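Local coordinates for Non-structural protein 11 (Prrsv 16244b, PDB 5EYI), which probably degrades the 5'-polyuridines made during viral RNA replication, as a uridylate-specific endoribonuclease that keeps host double-stranded RNA sensors from being switched on, at residues V31-A34 against P35-P38; G70-G74 against P75-L79; R115-D119 against D120-E124; A127-P130 against H131-G135; K202-D206 against F207-R211. The protein carries 1 engineered substitution. One frame throughout, in Å; residues are numbered along the deposited sequence.

Five short-range contacts sample both parts of nsp11. Contacts 1 and 2 belong to the N-terminal domain, contacts 3, 4 and 5 to the NendoU catalytic domain. Contact 4 carries His131, a predicted active-site residue, and touches contact 3, where Tyr117 OH packs 4.0 Å from Ile134 CG1; the two share helix 120-128 and have centres 12 Å apart. Contact 5, a hairpin, brings the side chain of Leu205 to about 10 Å from that of His146, another predicted catalytic histidine. Contact 2 lines a pocket holding 2-(2-methoxyethoxy)ethanol and comes within about 5 Å of contact 3, nearest atoms. Contact 1 is remote, its centre 46 Å from that of contact 4.

Contact 1: residues V31-A34 against P35-P38; sequences VELA and PHWP
Trp37 comes back over the turn to meet Leu33, four residues earlier, and its side chain can be followed outward. CB lies 4.1 Å from Leu33 O, and CG keeps the same distance from that oxygen. CD1 then comes closest: it sits 3.3 Å from Leu33 O, which lies at the ring's edge and in its plane, and 4.1 Å from Leu33 CB. With CG anti to the carbonyl carbon (chi1 -74°), the indole swings back so that CD1 points at Leu33. The ring also meets Phe19 edge-to-face. Leu33 O also accepts a hydrogen bond from His36 N at 2.9 Å, the donor standing well above the carbonyl plane. Ala34 CB lies 3.7 Å from CD of the following Pro35, and both residues touch Trp48. Ala34 and Pro35, the latter with no N-H to give, have the corner angles of a type I beta turn, which runs from Leu33 to His36 in the loop between strands 27-28 and 39-41 of the N-terminal domain.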
loop_
_atom_site.group_PDB
_atom_site.type_symbol
_atom_site.label_atom_id
_atom_site.label_comp_id
_atom_site.label_asym_id
_atom_site.label_seq_id
_atom_site.Cartn_x
_atom_site.Cartn_y
_atom_site.Cartn_z
ATOM N N VAL A 31 23.933 -17.908 33.250
ATOM C CA VAL A 31 23.523 -19.225 32.743
ATOM C C VAL A 31 22.537 -19.950 33.679
ATOM O O VAL A 31 21.672 -20.708 33.231
ATOM C CB VAL A 31 24.773 -20.102 32.431
ATOM C CG1 VAL A 31 25.519 -20.503 33.705
ATOM C CG2 VAL A 31 24.386 -21.323 31.610
ATOM N N GLU A 32 22.667 -19.683 34.976
ATOM C CA GLU A 32 21.756 -20.223 35.994
ATOM C C GLU A 32 20.318 -19.689 35.879
ATOM O O GLU A 32 19.390 -20.350 36.349
ATOM C CB GLU A 32 22.303 -20.053 37.437
ATOM C CG GLU A 32 23.160 -18.817 37.738
ATOM C CD GLU A 32 24.625 -18.979 37.315
ATOM O OE1 GLU A 32 25.080 -18.211 36.433
ATOM O OE2 GLU A 32 25.313 -19.891 37.831
ATOM N N LEU A 33 20.132 -18.519 35.253
ATOM C CA LEU A 33 18.788 -17.967 34.973
ATOM C C LEU A 33 18.216 -18.326 33.603
ATOM O O LEU A 33 17.041 -18.079 33.350
ATOM C CB LEU A 33 18.787 -16.441 35.149
ATOM C CG LEU A 33 18.928 -15.977 36.607
ATOM C CD1 LEU A 33 19.201 -14.479 36.697
ATOM C CD2 LEU A 33 17.686 -16.349 37.405
ATOM N N ALA A 34 19.017 -18.930 32.731
ATOM C CA ALA A 34 18.561 -19.283 31.379
ATOM C C ALA A 34 17.388 -20.267 31.321
ATOM O O ALA A 34 16.632 -20.241 30.353
ATOM C CB ALA A 34 19.728 -19.797 30.539
ATOM N N PRO A 35 17.227 -21.140 32.347
ATOM C CA PRO A 35 16.000 -21.954 32.400
ATOM C C PRO A 35 14.700 -21.172 32.639
ATOM O O PRO A 35 13.622 -21.722 32.432
ATOM C CB PRO A 35 16.260 -22.910 33.577
ATOM C CG PRO A 35 17.741 -23.009 33.653
ATOM C CD PRO A 35 18.228 -21.629 33.317
ATOM N N HIS A 36 14.802 -19.911 33.055
ATOM C CA HIS A 36 13.639 -19.113 33.444
ATOM C C HIS A 36 13.364 -17.894 32.557
ATOM O O HIS A 36 12.457 -17.119 32.855
ATOM C CB HIS A 36 13.827 -18.697 34.900
ATOM C CG HIS A 36 14.124 -19.857 35.801
ATOM N ND1 HIS A 36 15.337 -20.017 36.437
ATOM C CD2 HIS A 36 13.386 -20.947 36.117
ATOM C CE1 HIS A 36 15.318 -21.135 37.141
ATOM N NE2 HIS A 36 14.149 -21.721 36.958
ATOM N N TRP A 37 14.122 -17.745 31.466
ATOM C CA TRP A 37 13.966 -16.626 30.524
ATOM C C TRP A 37 13.978 -17.137 29.094
ATOM O O TRP A 37 14.648 -18.119 28.807
ATOM C CB TRP A 37 15.113 -15.636 30.713
ATOM C CG TRP A 37 14.965 -14.842 31.941
ATOM C CD1 TRP A 37 15.461 -15.133 33.170
ATOM C CD2 TRP A 37 14.237 -13.621 32.076
ATOM N NE1 TRP A 37 15.101 -14.168 34.066
ATOM C CE2 TRP A 37 14.345 -13.223 33.423
ATOM C CE3 TRP A 37 13.501 -12.821 31.186
ATOM C CZ2 TRP A 37 13.746 -12.066 33.911
ATOM C CZ3 TRP A 37 12.915 -11.663 31.664
ATOM C CH2 TRP A 37 13.041 -11.293 33.019
ATOM N N PRO A 38 13.238 -16.482 28.184
ATOM C CA PRO A 38 13.504 -16.787 26.773
ATOM C C PRO A 38 14.940 -16.388 26.423
ATOM O O PRO A 38 15.355 -15.262 26.720
ATOM C CB PRO A 38 12.490 -15.915 26.015
ATOM C CG PRO A 38 11.468 -15.526 27.026
ATOM C CD PRO A 38 12.183 -15.467 28.339
#

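Contact 2: residues G70-G74 against P75-L79; sequences GYMVG and PSVFL
Tyr71 and Phe78 face each other across a tight antiparallel beta hairpin, strands 71-73 and 76-78 joined by a type II' turn from Val73 to Ser76. Their ring planes are only 23° from parallel, but they are slid so far apart that they barely overlap, with centroids at 5.4 Å. Across the hairpin, the tyrosine is met by the start of the phenylalanine side chain: Phe78 CB stands over one face of the Tyr71 ring, offset toward its rim, in a CH-pi contact 3.7 Å from the centroid. Tyr71 reaches this place because its CG lies between the backbone N and the carbonyl carbon (chi1 65°), which carries the ring toward the partner strand. Phe78 in turn extends along the same side of the sheet, its CE1 4.0 Å from Val73 CB. Beyond the ring, Tyr71 OH hydrogen-bonds the bound 2-(2-methoxyethoxy)ethanol, probably a crystallisation additive.

The opposite side of the sheet belongs to Met72 and Val77, a non-hydrogen-bonded pair. Val77 also packs on helix 109-112. Gly74 fills the first corner of the II' turn with the positive phi it requires, and Pro75, with negative phi, fills the second. The methionine chain bends at its last torsion (chi3 64°), bringing Met72 CE to 3.5 Å from Pro75 O, while Met72 CG lies 3.9 Å from Val77 CG2.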
loop_
_atom_site.group_PDB
_atom_site.type_symbol
_atom_site.label_atom_id
_atom_site.label_comp_id
_atom_site.label_asym_id
_atom_site.label_seq_id
_atom_site.Cartn_x
_atom_site.Cartn_y
_atom_site.Cartn_z
ATOM N N GLY A 70 21.703 -10.466 7.182
ATOM C CA GLY A 70 22.897 -10.025 7.892
ATOM C C GLY A 70 23.070 -10.909 9.109
ATOM O O GLY A 70 22.109 -11.504 9.597
ATOM N N TYR A 71 24.301 -11.041 9.576
ATOM C CA TYR A 71 24.585 -11.947 10.683
ATOM C C TYR A 71 25.832 -11.531 11.402
ATOM O O TYR A 71 26.603 -10.714 10.905
ATOM C CB TYR A 71 24.700 -13.398 10.189
ATOM C CG TYR A 71 25.870 -13.672 9.259
ATOM C CD1 TYR A 71 27.063 -14.202 9.748
ATOM C CD2 TYR A 71 25.784 -13.410 7.895
ATOM C CE1 TYR A 71 28.142 -14.452 8.910
ATOM C CE2 TYR A 71 26.860 -13.655 7.043
ATOM C CZ TYR A 71 28.034 -14.187 7.561
ATOM O OH TYR A 71 29.100 -14.438 6.736
ATOM N N MET A 72 26.022 -12.117 12.573
ATOM C CA MET A 72 27.186 -11.860 13.401
ATOM C C MET A 72 27.937 -13.141 13.735
ATOM O O MET A 72 27.336 -14.211 13.896
ATOM C CB MET A 72 26.770 -11.143 14.689
ATOM C CG MET A 72 26.118 -9.797 14.418
ATOM S SD MET A 72 25.847 -8.767 15.875
ATOM C CE MET A 72 27.518 -8.455 16.443
ATOM N N VAL A 73 29.260 -13.021 13.799
ATOM C CA VAL A 73 30.118 -14.042 14.375
ATOM C C VAL A 73 30.952 -13.291 15.389
ATOM O O VAL A 73 31.779 -12.452 15.026
ATOM C CB VAL A 73 31.025 -14.719 13.329
ATOM C CG1 VAL A 73 31.902 -15.784 13.994
ATOM C CG2 VAL A 73 30.188 -15.313 12.205
ATOM N N GLY A 74 30.706 -13.556 16.667
ATOM C CA GLY A 74 31.307 -12.767 17.727
ATOM C C GLY A 74 30.802 -11.339 17.604
ATOM O O GLY A 74 29.630 -11.124 17.266
ATOM N N PRO A 75 31.684 -10.353 17.829
ATOM C CA PRO A 75 31.250 -8.963 17.742
ATOM C C PRO A 75 31.183 -8.393 16.313
ATOM O O PRO A 75 30.763 -7.248 16.148
ATOM C CB PRO A 75 32.302 -8.230 18.578
ATOM C CG PRO A 75 33.539 -9.026 18.379
ATOM C CD PRO A 75 33.114 -10.457 18.171
ATOM N N SER A 76 31.572 -9.168 15.297
ATOM C CA SER A 76 31.580 -8.685 13.915
ATOM C C SER A 76 30.260 -8.968 13.214
ATOM O O SER A 76 29.680 -10.051 13.362
ATOM C CB SER A 76 32.713 -9.336 13.128
ATOM O OG SER A 76 33.957 -9.075 13.754
ATOM N N VAL A 77 29.813 -7.976 12.446
ATOM C CA VAL A 77 28.612 -8.057 11.638
ATOM C C VAL A 77 29.036 -8.305 10.198
ATOM O O VAL A 77 29.964 -7.660 9.697
ATOM C CB VAL A 77 27.816 -6.735 11.700
ATOM C CG1 VAL A 77 26.566 -6.808 10.837
ATOM C CG2 VAL A 77 27.445 -6.396 13.137
ATOM N N PHE A 78 28.340 -9.219 9.532
ATOM C CA PHE A 78 28.588 -9.516 8.128
ATOM C C PHE A 78 27.318 -9.323 7.321
ATOM O O PHE A 78 26.202 -9.564 7.810
ATOM C CB PHE A 78 29.115 -10.943 7.975
ATOM C CG PHE A 78 30.398 -11.177 8.713
ATOM C CD1 PHE A 78 30.387 -11.576 10.043
ATOM C CD2 PHE A 78 31.622 -10.940 8.093
ATOM C CE1 PHE A 78 31.574 -11.766 10.739
ATOM C CE2 PHE A 78 32.819 -11.123 8.784
ATOM C CZ PHE A 78 32.796 -11.539 10.111
ATOM N N LEU A 79 27.509 -8.876 6.086
ATOM C CA LEU A 79 26.431 -8.768 5.110
ATOM C C LEU A 79 25.905 -10.143 4.726
ATOM O O LEU A 79 26.668 -11.098 4.624
ATOM C CB LEU A 79 26.920 -8.048 3.844
ATOM C CG LEU A 79 26.816 -6.517 3.749
ATOM C CD1 LEU A 79 26.743 -5.809 5.091
ATOM C CD2 LEU A 79 27.938 -5.943 2.905
#

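Contact 3: residues R115-D119 against D120-E124; sequences REYLD and DRERE
An N-cap opens helix 120-128, and Asp119 supplies it: OD1 accepts from Glu122 N at 2.9 Å, met nearly along the C-O axis of the carboxylate. The aspartate can turn back on its own helix because CG sits between the backbone N and the carbonyl carbon (chi1 58°). Its other oxygen, OD2, is held by Tyr184. Glu122 answers in the reverse direction, reaching back along an extended chain so that OE1 takes Leu118 N at 2.9 Å; that oxygen also forms a salt bridge with Arg109, and OE2 bonds Leu185 N. The buried carboxylate thus ties the helix start to the loop before it. Tyr117 lies against Arg123, the residue after Glu122. Arg123 CA stands over the centre of one ring face, 3.8 Å from the centroid, while Tyr117 CD2 sits over the guanidinium of Arg123, the two planes 64° apart. At the far end of the ring, a water links Tyr117 OH at 2.9 Å to Arg123 O at 3.0 Å.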
loop_
_atom_site.group_PDB
_atom_site.type_symbol
_atom_site.label_atom_id
_atom_site.label_comp_id
_atom_site.label_asym_id
_atom_site.label_seq_id
_atom_site.Cartn_x
_atom_site.Cartn_y
_atom_site.Cartn_z
ATOM N N ARG A 115 26.427 1.166 2.183
ATOM C CA ARG A 115 25.319 1.719 1.397
ATOM C C ARG A 115 25.408 1.380 -0.087
ATOM O O ARG A 115 24.885 2.105 -0.927
ATOM C CB ARG A 115 25.254 3.220 1.620
ATOM C CG ARG A 115 25.288 3.542 3.101
ATOM C CD ARG A 115 24.830 4.937 3.395
ATOM N NE ARG A 115 24.854 5.188 4.827
ATOM C CZ ARG A 115 24.292 6.234 5.420
ATOM N NH1 ARG A 115 23.629 7.156 4.713
ATOM N NH2 ARG A 115 24.389 6.362 6.737
ATOM N N GLU A 116 26.031 0.243 -0.391
ATOM C CA GLU A 116 26.192 -0.238 -1.749
ATOM C C GLU A 116 25.109 -1.255 -2.067
ATOM O O GLU A 116 24.584 -1.928 -1.179
ATOM C CB GLU A 116 27.565 -0.907 -1.916
ATOM C CG GLU A 116 28.758 -0.061 -1.481
ATOM C CD GLU A 116 28.879 1.248 -2.249
ATOM O OE1 GLU A 116 28.675 1.256 -3.485
ATOM O OE2 GLU A 116 29.184 2.284 -1.614
ATOM N N TYR A 117 24.793 -1.365 -3.348
ATOM C CA TYR A 117 23.978 -2.450 -3.866
ATOM C C TYR A 117 24.708 -3.769 -3.646
ATOM O O TYR A 117 25.931 -3.811 -3.685
ATOM C CB TYR A 117 23.719 -2.258 -5.358
ATOM C CG TYR A 117 22.843 -1.068 -5.688
ATOM C CD1 TYR A 117 21.494 -1.052 -5.338
ATOM C CD2 TYR A 117 23.360 0.039 -6.357
ATOM C CE1 TYR A 117 20.685 0.033 -5.645
ATOM C CE2 TYR A 117 22.561 1.129 -6.671
ATOM C CZ TYR A 117 21.227 1.122 -6.319
ATOM O OH TYR A 117 20.440 2.203 -6.625
ATOM N N LEU A 118 23.973 -4.835 -3.374
ATOM C CA LEU A 118 24.610 -6.136 -3.180
ATOM C C LEU A 118 25.029 -6.747 -4.505
ATOM O O LEU A 118 25.967 -7.529 -4.538
ATOM C CB LEU A 118 23.706 -7.103 -2.411
ATOM C CG LEU A 118 23.310 -6.674 -0.991
ATOM C CD1 LEU A 118 22.549 -7.799 -0.307
ATOM C CD2 LEU A 118 24.513 -6.276 -0.158
ATOM N N ASP A 119 24.338 -6.393 -5.587
ATOM C CA ASP A 119 24.671 -6.896 -6.922
ATOM C C ASP A 119 23.952 -6.083 -8.006
ATOM O O ASP A 119 23.196 -5.150 -7.689
ATOM C CB ASP A 119 24.343 -8.401 -7.027
ATOM C CG ASP A 119 22.883 -8.728 -6.737
ATOM O OD1 ASP A 119 21.988 -7.895 -6.965
ATOM O OD2 ASP A 119 22.619 -9.854 -6.295
ATOM N N ASP A 120 24.194 -6.430 -9.272
ATOM C CA ASP A 120 23.544 -5.761 -10.411
ATOM C C ASP A 120 22.042 -5.936 -10.436
ATOM O O ASP A 120 21.322 -5.044 -10.894
ATOM C CB ASP A 120 24.078 -6.282 -11.755
ATOM C CG ASP A 120 25.435 -5.739 -12.097
ATOM O OD1 ASP A 120 25.738 -4.570 -11.760
ATOM O OD2 ASP A 120 26.198 -6.495 -12.735
ATOM N N ARG A 121 21.574 -7.092 -9.981
ATOM C CA ARG A 121 20.143 -7.346 -9.947
ATOM C C ARG A 121 19.412 -6.330 -9.046
ATOM O O ARG A 121 18.347 -5.827 -9.408
ATOM C CB ARG A 121 19.868 -8.779 -9.508
ATOM C CG ARG A 121 18.487 -9.276 -9.872
ATOM C CD ARG A 121 18.232 -10.634 -9.244
ATOM N NE ARG A 121 16.833 -11.032 -9.381
ATOM C CZ ARG A 121 16.246 -12.023 -8.703
ATOM N NH1 ARG A 121 16.919 -12.756 -7.813
ATOM N NH2 ARG A 121 14.957 -12.281 -8.907
ATOM N N GLU A 122 20.013 -6.001 -7.901
ATOM C CA GLU A 122 19.430 -5.016 -6.992
ATOM C C GLU A 122 19.449 -3.613 -7.596
ATOM O O GLU A 122 18.450 -2.888 -7.540
ATOM C CB GLU A 122 20.149 -5.020 -5.639
ATOM C CG GLU A 122 19.408 -4.202 -4.595
ATOM C CD GLU A 122 19.982 -4.331 -3.200
ATOM O OE1 GLU A 122 21.211 -4.186 -3.025
ATOM O OE2 GLU A 122 19.182 -4.548 -2.265
ATOM N N ARG A 123 20.592 -3.239 -8.164
ATOM C CA ARG A 123 20.733 -1.985 -8.918
ATOM C C ARG A 123 19.614 -1.830 -9.943
ATOM O O ARG A 123 18.993 -0.769 -10.047
ATOM C CB ARG A 123 22.102 -1.959 -9.605
ATOM C CG ARG A 123 22.440 -0.703 -10.382
ATOM C CD ARG A 123 23.871 -0.757 -10.897
ATOM N NE ARG A 123 24.883 -0.477 -9.870
ATOM C CZ ARG A 123 25.220 0.735 -9.407
ATOM N NH1 ARG A 123 24.619 1.858 -9.844
ATOM N NH2 ARG A 123 26.179 0.837 -8.480
ATOM N N GLU A 124 19.352 -2.912 -10.671
ATOM C CA GLU A 124 18.314 -2.954 -11.701
ATOM C C GLU A 124 16.909 -2.763 -11.119
ATOM O O GLU A 124 16.112 -1.983 -11.672
ATOM C CB GLU A 124 18.415 -4.263 -12.505
ATOM C CG GLU A 124 17.239 -4.569 -13.423
ATOM C CD GLU A 124 17.593 -5.563 -14.531
ATOM O OE1 GLU A 124 17.754 -6.773 -14.228
HETATM O O HOH W 1 20.119 1.907 -9.484
#

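Contact 4: residues A127-P130 against H131-G135; sequences ASLP and HAFIG
Leu129 and Phe133 meet one turn apart where helix 120-128 gives way to the short helix 130-133. Leu129 CB rests 3.8 Å from Phe133 CD2, and Leu129 CD1 reaches Ala132 CB at 3.9 Å. The phenyl ring is covered on one face by Ala132 CB, over its centre, and beyond these segments packs on Leu185 and Leu192. On the outer side, Pro130 CB lies 4.1 Å from Ile134 CD1; the isoleucine also touches Tyr117.

Backbone bonds hold these side chains in place. Leu129, N-cap of helix 130-133, offers its carbonyl to Phe133 N at 3.1 Å, the usual i to i+4 bond. The next carbonyl, Pro130 O, takes two donors: Ile134 N at 2.9 Å, tilted 30° from the carbonyl plane, and Gly135 N at 3.0 Å, much closer to the line of the C=O bond. The chain then leaves the helix at Gly135 through positive phi.

In the next shell, Ala132 is backbone-bonded to His146, Phe133 O accepts from Ser150, and His131 ND1 has a weak hydrogen bond with Thr219. His131 and His146 are both predicted active-site residues, and the third such position, Ala175, is an engineered substitution. The bond from the neighbouring Ala132 to His146 joins the backbones of the two predicted active-site histidines through one intervening residue, consistent with the short helix setting where His131 projects.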
loop_
_atom_site.group_PDB
_atom_site.type_symbol
_atom_site.label_atom_id
_atom_site.label_comp_id
_atom_site.label_asym_id
_atom_site.label_seq_id
_atom_site.Cartn_x
_atom_site.Cartn_y
_atom_site.Cartn_z
ATOM N N ALA A 127 16.502 0.832 -10.152
ATOM C CA ALA A 127 16.242 1.622 -11.362
ATOM C C ALA A 127 14.827 1.461 -11.944
ATOM O O ALA A 127 14.361 2.345 -12.653
ATOM C CB ALA A 127 17.276 1.303 -12.434
ATOM N N SER A 128 14.159 0.344 -11.671
ATOM C CA SER A 128 12.779 0.137 -12.136
ATOM C C SER A 128 11.735 0.967 -11.355
ATOM O O SER A 128 10.656 1.234 -11.876
ATOM C CB SER A 128 12.414 -1.352 -12.092
ATOM O OG SER A 128 12.253 -1.818 -10.762
ATOM N N LEU A 129 12.050 1.344 -10.112
ATOM C CA LEU A 129 11.223 2.251 -9.316
ATOM C C LEU A 129 12.115 3.336 -8.696
ATOM O O LEU A 129 12.348 3.341 -7.483
ATOM C CB LEU A 129 10.475 1.480 -8.216
ATOM C CG LEU A 129 9.032 1.027 -8.391
ATOM C CD1 LEU A 129 8.474 0.699 -7.016
ATOM C CD2 LEU A 129 8.145 2.065 -9.064
ATOM N N PRO A 130 12.628 4.263 -9.527
ATOM C CA PRO A 130 13.628 5.218 -9.014
ATOM C C PRO A 130 13.100 6.123 -7.903
ATOM O O PRO A 130 13.851 6.470 -6.997
ATOM C CB PRO A 130 14.021 6.032 -10.250
ATOM C CG PRO A 130 12.903 5.862 -11.202
ATOM C CD PRO A 130 12.274 4.531 -10.931
ATOM N N HIS A 131 11.824 6.490 -7.963
ATOM C CA HIS A 131 11.251 7.305 -6.912
ATOM C C HIS A 131 11.367 6.553 -5.597
ATOM O O HIS A 131 12.021 7.049 -4.692
ATOM C CB HIS A 131 9.808 7.693 -7.185
ATOM C CG HIS A 131 9.303 8.766 -6.273
ATOM N ND1 HIS A 131 8.753 8.500 -5.036
ATOM C CD2 HIS A 131 9.282 10.111 -6.412
ATOM C CE1 HIS A 131 8.398 9.637 -4.463
ATOM N NE2 HIS A 131 8.719 10.629 -5.272
ATOM N N ALA A 132 10.820 5.337 -5.534
ATOM C CA ALA A 132 10.895 4.480 -4.327
ATOM C C ALA A 132 12.292 4.310 -3.731
ATOM O O ALA A 132 12.482 4.500 -2.521
ATOM C CB ALA A 132 10.322 3.098 -4.610
ATOM N N PHE A 133 13.252 3.946 -4.579
ATOM C CA PHE A 133 14.530 3.386 -4.128
ATOM C C PHE A 133 15.768 4.272 -4.301
ATOM O O PHE A 133 16.764 4.072 -3.598
ATOM C CB PHE A 133 14.744 2.017 -4.795
ATOM C CG PHE A 133 13.625 1.028 -4.534
ATOM C CD1 PHE A 133 13.171 0.784 -3.237
ATOM C CD2 PHE A 133 13.030 0.330 -5.586
ATOM C CE1 PHE A 133 12.148 -0.122 -2.998
ATOM C CE2 PHE A 133 12.008 -0.573 -5.351
ATOM C CZ PHE A 133 11.565 -0.799 -4.056
ATOM N N ILE A 134 15.718 5.241 -5.213
ATOM C CA ILE A 134 16.828 6.180 -5.417
ATOM C C ILE A 134 16.527 7.530 -4.732
ATOM O O ILE A 134 17.354 8.056 -3.981
ATOM C CB ILE A 134 17.159 6.311 -6.922
ATOM C CG1 ILE A 134 17.642 4.947 -7.455
ATOM C CG2 ILE A 134 18.212 7.387 -7.163
ATOM C CD1 ILE A 134 17.785 4.861 -8.967
ATOM N N GLY A 135 15.333 8.056 -4.977
ATOM C CA GLY A 135 14.900 9.318 -4.420
ATOM C C GLY A 135 15.019 10.437 -5.428
ATOM O O GLY A 135 15.852 10.395 -6.333
#

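Contact 5: residues K202-D206 against F207-R211; sequences KMMLD and FKEVR
Met203 and Val210 pair inside the antiparallel beta hairpin of strands 198-205 and 208-215, whose type I' turn runs from Leu205 to Lys208. This side of the sheet is the close one. Val210 is buried, and its CG2 lies 4.0 Å from Met203 CG and 4.2 Å from Leu205 CB, touching both. That branch occupies the space between the backbone N and the carbonyl carbon, which also brings it to 3.4 Å from Met203 O. Phe222 of the third strand, 219-223, packs on Met203 and Val210. Met203 and Val210 exchange two nearly straight backbone bonds, Val210 N to Met203 O being the shorter at 2.8 Å.

The turn is anchored too. Asp206 and Phe207 both take positive phi, as a I' turn demands; OD2 of the buried Asp206 is hydrogen-bonded to the hydroxyls of Ser106 and Ser161, and Phe207 meets the ring of Phe105 at a steep angle and also packs on Val11 of helix 9-14.

The other face is looser at Lys202, Glu209 and Arg211. Lys202 NZ and Glu209 OE2 are 5.0 Å apart and not in contact, while the aliphatic part of Arg211 only skims that of Lys202; Arg211 also packs on His193 of the second subunit. Met204 is the close-packed exception here, lying on Pro101 and Thr103: its CE sits 3.4 Å from Phe207 O and 3.7 Å from Glu209 OE1.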
loop_
_atom_site.group_PDB
_atom_site.type_symbol
_atom_site.label_atom_id
_atom_site.label_comp_id
_atom_site.label_asym_id
_atom_site.label_seq_id
_atom_site.Cartn_x
_atom_site.Cartn_y
_atom_site.Cartn_z
ATOM N N LYS A 202 0.624 -7.368 3.243
ATOM C CA LYS A 202 1.054 -7.747 4.599
ATOM C C LYS A 202 2.153 -8.797 4.506
ATOM O O LYS A 202 2.016 -9.775 3.777
ATOM C CB LYS A 202 -0.109 -8.292 5.433
ATOM C CG LYS A 202 -1.006 -7.222 6.032
ATOM C CD LYS A 202 -1.354 -7.516 7.495
ATOM C CE LYS A 202 -2.324 -8.681 7.637
ATOM N NZ LYS A 202 -2.561 -9.038 9.064
ATOM N N MET A 203 3.247 -8.589 5.227
ATOM C CA MET A 203 4.353 -9.549 5.231
ATOM C C MET A 203 5.192 -9.367 6.480
ATOM O O MET A 203 4.881 -8.543 7.341
ATOM C CB MET A 203 5.203 -9.419 3.947
ATOM C CG MET A 203 5.839 -8.054 3.732
ATOM S SD MET A 203 6.522 -7.839 2.070
ATOM C CE MET A 203 7.984 -8.842 2.232
ATOM N N MET A 204 6.233 -10.173 6.596
ATOM C CA MET A 204 7.157 -10.065 7.698
ATOM C C MET A 204 8.535 -9.658 7.195
ATOM O O MET A 204 8.964 -10.072 6.107
ATOM C CB MET A 204 7.206 -11.375 8.484
ATOM C CG MET A 204 6.032 -11.535 9.445
ATOM S SD MET A 204 6.236 -13.013 10.439
ATOM C CE MET A 204 5.489 -12.515 11.987
ATOM N N LEU A 205 9.189 -8.815 7.998
ATOM C CA LEU A 205 10.573 -8.400 7.805
ATOM C C LEU A 205 11.274 -8.623 9.131
ATOM O O LEU A 205 10.872 -8.037 10.144
ATOM C CB LEU A 205 10.636 -6.930 7.404
ATOM C CG LEU A 205 11.987 -6.216 7.388
ATOM C CD1 LEU A 205 13.057 -6.992 6.636
ATOM C CD2 LEU A 205 11.807 -4.846 6.764
ATOM N N ASP A 206 12.290 -9.493 9.133
ATOM C CA ASP A 206 12.973 -9.919 10.370
ATOM C C ASP A 206 11.976 -10.464 11.407
ATOM O O ASP A 206 12.120 -10.216 12.595
ATOM C CB ASP A 206 13.799 -8.755 10.975
ATOM C CG ASP A 206 14.852 -8.214 10.021
ATOM O OD1 ASP A 206 15.421 -9.008 9.242
ATOM O OD2 ASP A 206 15.140 -6.995 10.066
ATOM N N PHE A 207 10.966 -11.193 10.934
ATOM C CA PHE A 207 9.852 -11.701 11.758
ATOM C C PHE A 207 8.950 -10.641 12.415
ATOM O O PHE A 207 8.227 -10.954 13.344
ATOM C CB PHE A 207 10.351 -12.691 12.826
ATOM C CG PHE A 207 11.107 -13.861 12.261
ATOM C CD1 PHE A 207 10.431 -14.898 11.621
ATOM C CD2 PHE A 207 12.491 -13.937 12.380
ATOM C CE1 PHE A 207 11.119 -15.984 11.109
ATOM C CE2 PHE A 207 13.186 -15.024 11.866
ATOM C CZ PHE A 207 12.496 -16.053 11.231
ATOM N N LYS A 208 8.968 -9.408 11.925
ATOM C CA LYS A 208 8.092 -8.359 12.422
ATOM C C LYS A 208 7.016 -8.149 11.366
ATOM O O LYS A 208 7.328 -7.992 10.191
ATOM C CB LYS A 208 8.900 -7.084 12.659
ATOM C CG LYS A 208 8.112 -5.798 12.855
ATOM C CD LYS A 208 7.739 -5.550 14.299
ATOM C CE LYS A 208 8.884 -4.908 15.066
ATOM N NZ LYS A 208 9.032 -3.457 14.757
ATOM N N GLU A 209 5.757 -8.137 11.793
ATOM C CA GLU A 209 4.633 -7.858 10.893
ATOM C C GLU A 209 4.720 -6.434 10.382
ATOM O O GLU A 209 4.764 -5.492 11.163
ATOM C CB GLU A 209 3.290 -8.060 11.605
ATOM C CG GLU A 209 2.939 -9.518 11.874
ATOM C CD GLU A 209 2.465 -10.282 10.644
ATOM O OE1 GLU A 209 2.173 -11.490 10.803
ATOM O OE2 GLU A 209 2.379 -9.705 9.523
ATOM N N VAL A 210 4.777 -6.288 9.067
ATOM C CA VAL A 210 4.862 -4.979 8.427
ATOM C C VAL A 210 3.873 -4.939 7.289
ATOM O O VAL A 210 3.309 -5.972 6.916
ATOM C CB VAL A 210 6.284 -4.694 7.883
ATOM C CG1 VAL A 210 7.307 -4.706 9.017
ATOM C CG2 VAL A 210 6.696 -5.689 6.791
ATOM N N ARG A 211 3.692 -3.750 6.731
ATOM C CA ARG A 211 2.927 -3.561 5.515
ATOM C C ARG A 211 3.804 -2.896 4.462
ATOM O O ARG A 211 4.564 -1.989 4.775
ATOM C CB ARG A 211 1.682 -2.715 5.791
ATOM C CG ARG A 211 0.703 -3.374 6.758
ATOM C CD ARG A 211 -0.512 -2.505 7.056
ATOM N NE ARG A 211 -1.284 -3.019 8.192
ATOM C CZ ARG A 211 -1.009 -2.813 9.484
ATOM N NH1 ARG A 211 0.038 -2.084 9.871
ATOM N NH2 ARG A 211 -1.801 -3.349 10.414
#